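Long-range contact in putative peptidyl-arginine deiminase (PDB 1XKN), which probably hydrolyses the guanidinium group of agmatine or of arginine side chains, as the deiminases of its family do: residues N265-Y277 and Y301-L313. Sequence-based numbering, arbitrary orientation.
Sequences NIVKLPMPEPVYY and YRCPRDQQAIDIL
I312 offers two branches to strand 265-269 and the proline after it. The I312 and L269 side chains slide past each other in opposite directions, with I312 CG2, anti to the backbone N, 3.6 Å from L269 CD2 and also touching V267 CG1. I312 CD1 instead reaches the CD corner of the P270 ring, at 3.7 Å. L313 crosses L269 at about a right angle, while the P270 ring sets its CG against A309 CB. Strand 265-269 is an outer strand of the mixed sheet with 222-226 and 229-233, and helix segment 305-313 runs nearly antiparallel to it (158°). At the start of the helix, C303 and D306 form a capping box: C303 N donates to D306 OD2, and R305 N returns a weak bond to C303 SG. R305, extended from CG to NE, reaches across the loop, where NH1 donates to M271 O, although the placement of that oxygen is less certain. E273 CG lies over one face of the guanidinium, 3.9 Å from R305 NE, with the carboxylate turned 85° from the guanidinium plane. E273 OE2 rests 3.3 Å from P304 CG. Further along, P272 lies beside the Y301 ring, P272 CG 3.7 Å from Y301 CD2, and one water bridges E273 O and Y301 O.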
loop_
_atom_site.group_PDB
_atom_site.type_symbol
_atom_site.label_atom_id
_atom_site.label_comp_id
_atom_site.label_asym_id
_atom_site.label_seq_id
_atom_site.Cartn_x
_atom_site.Cartn_y
_atom_site.Cartn_z
ATOM N N ASN A 265 1.184 13.725 -16.296
ATOM C CA ASN A 265 1.918 14.763 -15.587
ATOM C C ASN A 265 2.829 14.034 -14.610
ATOM O O ASN A 265 2.375 13.161 -13.873
ATOM C CB ASN A 265 0.955 15.667 -14.814
ATOM C CG ASN A 265 -0.007 16.409 -15.719
ATOM O OD1 ASN A 265 -1.221 16.389 -15.499
ATOM N ND2 ASN A 265 0.526 17.069 -16.739
ATOM N N ILE A 266 4.109 14.388 -14.608
ATOM C CA ILE A 266 5.070 13.735 -13.728
ATOM C C ILE A 266 5.619 14.701 -12.685
ATOM O O ILE A 266 6.236 15.712 -13.026
ATOM C CB ILE A 266 6.249 13.156 -14.541
ATOM C CG1 ILE A 266 5.723 12.329 -15.723
ATOM C CG2 ILE A 266 7.141 12.311 -13.644
ATOM C CD1 ILE A 266 4.829 11.162 -15.341
ATOM N N VAL A 267 5.383 14.391 -11.414
ATOM C CA VAL A 267 5.859 15.223 -10.313
ATOM C C VAL A 267 7.018 14.508 -9.632
ATOM O O VAL A 267 6.889 13.351 -9.235
ATOM C CB VAL A 267 4.734 15.468 -9.280
ATOM C CG1 VAL A 267 5.276 16.229 -8.080
ATOM C CG2 VAL A 267 3.600 16.246 -9.930
ATOM N N LYS A 268 8.151 15.190 -9.505
ATOM C CA LYS A 268 9.317 14.592 -8.870
ATOM C C LYS A 268 9.249 14.668 -7.351
ATOM O O LYS A 268 8.814 15.672 -6.780
ATOM C CB LYS A 268 10.605 15.283 -9.330
ATOM C CG LYS A 268 10.936 15.120 -10.801
ATOM C CD LYS A 268 12.326 15.671 -11.095
ATOM C CE LYS A 268 12.673 15.557 -12.569
ATOM N NZ LYS A 268 11.814 16.444 -13.403
ATOM N N LEU A 269 9.673 13.589 -6.704
ATOM C CA LEU A 269 9.723 13.520 -5.252
ATOM C C LEU A 269 11.162 13.202 -4.890
ATOM O O LEU A 269 11.854 12.505 -5.630
ATOM C CB LEU A 269 8.810 12.407 -4.720
ATOM C CG LEU A 269 7.392 12.812 -4.299
ATOM C CD1 LEU A 269 6.589 11.576 -3.931
ATOM C CD2 LEU A 269 7.466 13.771 -3.119
ATOM N N PRO A 270 11.649 13.733 -3.764
ATOM C CA PRO A 270 13.030 13.421 -3.402
ATOM C C PRO A 270 13.089 12.012 -2.829
ATOM O O PRO A 270 12.052 11.390 -2.589
ATOM C CB PRO A 270 13.358 14.487 -2.355
ATOM C CG PRO A 270 12.034 14.711 -1.690
ATOM C CD PRO A 270 11.064 14.725 -2.847
HETATM N N MSE A 271 14.301 11.500 -2.652
HETATM C CA MSE A 271 14.500 10.194 -2.042
HETATM C C MSE A 271 15.079 10.544 -0.683
HETATM O O MSE A 271 15.753 11.560 -0.538
HETATM C CB MSE A 271 15.528 9.361 -2.811
HETATM C CG MSE A 271 14.969 8.544 -3.964
HETATM SE SE MSE A 271 13.782 7.124 -3.409
HETATM C CE MSE A 271 15.144 5.945 -2.669
ATOM N N PRO A 272 14.802 9.731 0.339
ATOM C CA PRO A 272 15.352 10.032 1.664
ATOM C C PRO A 272 16.868 9.897 1.603
ATOM O O PRO A 272 17.390 9.205 0.726
ATOM C CB PRO A 272 14.739 8.947 2.544
ATOM C CG PRO A 272 13.440 8.648 1.868
ATOM C CD PRO A 272 13.817 8.640 0.406
ATOM N N GLU A 273 17.582 10.560 2.505
ATOM C CA GLU A 273 19.030 10.401 2.522
ATOM C C GLU A 273 19.207 8.940 2.906
ATOM O O GLU A 273 18.377 8.384 3.617
ATOM C CB GLU A 273 19.671 11.310 3.569
ATOM C CG GLU A 273 19.836 12.739 3.093
ATOM C CD GLU A 273 20.342 13.668 4.181
ATOM O OE1 GLU A 273 20.766 13.177 5.249
ATOM O OE2 GLU A 273 20.328 14.892 3.950
ATOM N N PRO A 274 20.281 8.297 2.435
ATOM C CA PRO A 274 20.550 6.886 2.732
ATOM C C PRO A 274 20.300 6.459 4.179
ATOM O O PRO A 274 20.756 7.111 5.119
ATOM C CB PRO A 274 22.011 6.729 2.323
ATOM C CG PRO A 274 22.111 7.655 1.143
ATOM C CD PRO A 274 21.375 8.882 1.638
ATOM N N VAL A 275 19.566 5.359 4.338
ATOM C CA VAL A 275 19.248 4.804 5.650
ATOM C C VAL A 275 19.841 3.401 5.752
ATOM O O VAL A 275 19.601 2.546 4.896
ATOM C CB VAL A 275 17.717 4.727 5.879
ATOM C CG1 VAL A 275 17.420 4.137 7.252
ATOM C CG2 VAL A 275 17.109 6.115 5.766
ATOM N N TYR A 276 20.619 3.181 6.808
ATOM C CA TYR A 276 21.282 1.904 7.048
ATOM C C TYR A 276 21.049 1.396 8.464
ATOM O O TYR A 276 20.716 2.162 9.365
ATOM C CB TYR A 276 22.795 2.062 6.866
ATOM C CG TYR A 276 23.253 2.385 5.466
ATOM C CD1 TYR A 276 23.521 1.369 4.554
ATOM C CD2 TYR A 276 23.430 3.707 5.056
ATOM C CE1 TYR A 276 23.961 1.657 3.266
ATOM C CE2 TYR A 276 23.867 4.007 3.770
ATOM C CZ TYR A 276 24.131 2.976 2.881
ATOM O OH TYR A 276 24.563 3.260 1.608
ATOM N N TYR A 277 21.233 0.091 8.638
ATOM C CA TYR A 277 21.141 -0.568 9.940
ATOM C C TYR A 277 21.838 -1.912 9.776
ATOM O O TYR A 277 21.625 -2.607 8.782
ATOM C CB TYR A 277 19.699 -0.790 10.392
ATOM C CG TYR A 277 19.631 -1.304 11.815
ATOM C CD1 TYR A 277 19.964 -0.478 12.892
ATOM C CD2 TYR A 277 19.290 -2.633 12.085
ATOM C CE1 TYR A 277 19.962 -0.964 14.200
ATOM C CE2 TYR A 277 19.288 -3.127 13.390
ATOM C CZ TYR A 277 19.625 -2.288 14.440
ATOM O OH TYR A 277 19.629 -2.763 15.734
ATOM N N TYR A 301 12.476 10.085 7.560
ATOM C CA TYR A 301 13.716 9.448 7.977
ATOM C C TYR A 301 14.783 10.357 8.566
ATOM O O TYR A 301 15.960 10.260 8.217
ATOM C CB TYR A 301 14.271 8.669 6.787
ATOM C CG TYR A 301 13.326 7.567 6.378
ATOM C CD1 TYR A 301 13.272 6.383 7.102
ATOM C CD2 TYR A 301 12.421 7.744 5.331
ATOM C CE1 TYR A 301 12.344 5.402 6.810
ATOM C CE2 TYR A 301 11.477 6.762 5.023
ATOM C CZ TYR A 301 11.447 5.593 5.775
ATOM O OH TYR A 301 10.518 4.619 5.518
ATOM N N ARG A 302 14.356 11.232 9.469
ATOM C CA ARG A 302 15.251 12.149 10.162
ATOM C C ARG A 302 16.303 12.829 9.288
ATOM O O ARG A 302 17.501 12.726 9.553
ATOM C CB ARG A 302 15.942 11.409 11.316
ATOM C CG ARG A 302 14.961 10.762 12.282
ATOM C CD ARG A 302 15.645 9.911 13.344
ATOM N NE ARG A 302 14.656 9.161 14.118
ATOM C CZ ARG A 302 14.946 8.221 15.012
ATOM N NH1 ARG A 302 16.210 7.902 15.265
ATOM N NH2 ARG A 302 13.968 7.591 15.649
ATOM N N CYS A 303 15.862 13.527 8.250
ATOM C CA CYS A 303 16.794 14.235 7.381
ATOM C C CYS A 303 16.092 15.450 6.784
ATOM O O CYS A 303 14.866 15.547 6.820
ATOM C CB CYS A 303 17.323 13.316 6.278
ATOM S SG CYS A 303 16.132 12.908 4.981
ATOM N N PRO A 304 16.860 16.397 6.225
ATOM C CA PRO A 304 16.269 17.601 5.636
ATOM C C PRO A 304 15.359 17.386 4.435
ATOM O O PRO A 304 14.638 18.298 4.029
ATOM C CB PRO A 304 17.491 18.459 5.306
ATOM C CG PRO A 304 18.554 17.447 5.040
ATOM C CD PRO A 304 18.329 16.433 6.132
ATOM N N ARG A 305 15.381 16.190 3.861
ATOM C CA ARG A 305 14.520 15.928 2.719
ATOM C C ARG A 305 13.095 15.587 3.149
ATOM O O ARG A 305 12.186 15.585 2.319
ATOM C CB ARG A 305 15.098 14.799 1.862
ATOM C CG ARG A 305 16.473 15.120 1.301
ATOM C CD ARG A 305 16.946 14.046 0.351
ATOM N NE ARG A 305 18.289 14.324 -0.150
ATOM C CZ ARG A 305 18.931 13.548 -1.014
ATOM N NH1 ARG A 305 18.352 12.448 -1.473
ATOM N NH2 ARG A 305 20.152 13.872 -1.417
ATOM N N ASP A 306 12.892 15.314 4.440
ATOM C CA ASP A 306 11.553 14.974 4.936
ATOM C C ASP A 306 10.547 16.087 4.648
ATOM O O ASP A 306 9.482 15.841 4.083
ATOM C CB ASP A 306 11.544 14.723 6.455
ATOM C CG ASP A 306 12.404 13.542 6.882
ATOM O OD1 ASP A 306 12.652 12.626 6.068
ATOM O OD2 ASP A 306 12.812 13.529 8.063
ATOM N N GLN A 307 10.883 17.310 5.048
ATOM C CA GLN A 307 9.981 18.436 4.840
ATOM C C GLN A 307 9.744 18.707 3.358
ATOM O O GLN A 307 8.662 19.142 2.969
ATOM C CB GLN A 307 10.527 19.694 5.521
ATOM C CG GLN A 307 9.497 20.805 5.672
ATOM C CD GLN A 307 8.275 20.354 6.455
ATOM O OE1 GLN A 307 8.391 19.859 7.578
ATOM N NE2 GLN A 307 7.095 20.531 5.868
ATOM N N GLN A 308 10.753 18.447 2.532
ATOM C CA GLN A 308 10.628 18.659 1.094
ATOM C C GLN A 308 9.590 17.711 0.505
ATOM O O GLN A 308 8.758 18.120 -0.310
ATOM C CB GLN A 308 11.982 18.460 0.406
ATOM C CG GLN A 308 12.981 19.566 0.722
ATOM C CD GLN A 308 14.285 19.440 -0.044
ATOM O OE1 GLN A 308 15.092 20.371 -0.068
ATOM N NE2 GLN A 308 14.502 18.291 -0.670
ATOM N N ALA A 309 9.636 16.449 0.922
ATOM C CA ALA A 309 8.680 15.457 0.435
ATOM C C ALA A 309 7.274 15.805 0.910
ATOM O O ALA A 309 6.307 15.707 0.156
ATOM C CB ALA A 309 9.071 14.066 0.921
ATOM N N ILE A 310 7.161 16.217 2.167
ATOM C CA ILE A 310 5.865 16.586 2.721
ATOM C C ILE A 310 5.255 17.772 1.966
ATOM O O ILE A 310 4.072 17.749 1.626
ATOM C CB ILE A 310 5.986 16.925 4.223
ATOM C CG1 ILE A 310 6.282 15.639 5.002
ATOM C CG2 ILE A 310 4.698 17.574 4.729
ATOM C CD1 ILE A 310 6.572 15.856 6.465
ATOM N N ASP A 311 6.056 18.800 1.696
ATOM C CA ASP A 311 5.551 19.969 0.984
ATOM C C ASP A 311 5.071 19.617 -0.418
ATOM O O ASP A 311 4.040 20.116 -0.871
ATOM C CB ASP A 311 6.621 21.064 0.909
ATOM C CG ASP A 311 6.909 21.700 2.259
ATOM O OD1 ASP A 311 6.196 21.374 3.231
ATOM O OD2 ASP A 311 7.846 22.528 2.350
ATOM N N ILE A 312 5.819 18.764 -1.110
ATOM C CA ILE A 312 5.435 18.356 -2.454
ATOM C C ILE A 312 4.119 17.584 -2.407
ATOM O O ILE A 312 3.218 17.838 -3.204
ATOM C CB ILE A 312 6.535 17.493 -3.103
ATOM C CG1 ILE A 312 7.762 18.372 -3.377
ATOM C CG2 ILE A 312 6.028 16.866 -4.399
ATOM C CD1 ILE A 312 8.978 17.620 -3.852
ATOM N N LEU A 313 3.996 16.657 -1.465
ATOM C CA LEU A 313 2.763 15.891 -1.351
ATOM C C LEU A 313 1.601 16.778 -0.899
ATOM O O LEU A 313 0.448 16.531 -1.255
ATOM C CB LEU A 313 2.959 14.702 -0.403
ATOM C CG LEU A 313 3.834 13.606 -1.033
ATOM C CD1 LEU A 313 4.220 12.554 -0.001
ATOM C CD2 LEU A 313 3.073 12.967 -2.190
HETATM O O HOH W 1 17.824 9.708 6.019
#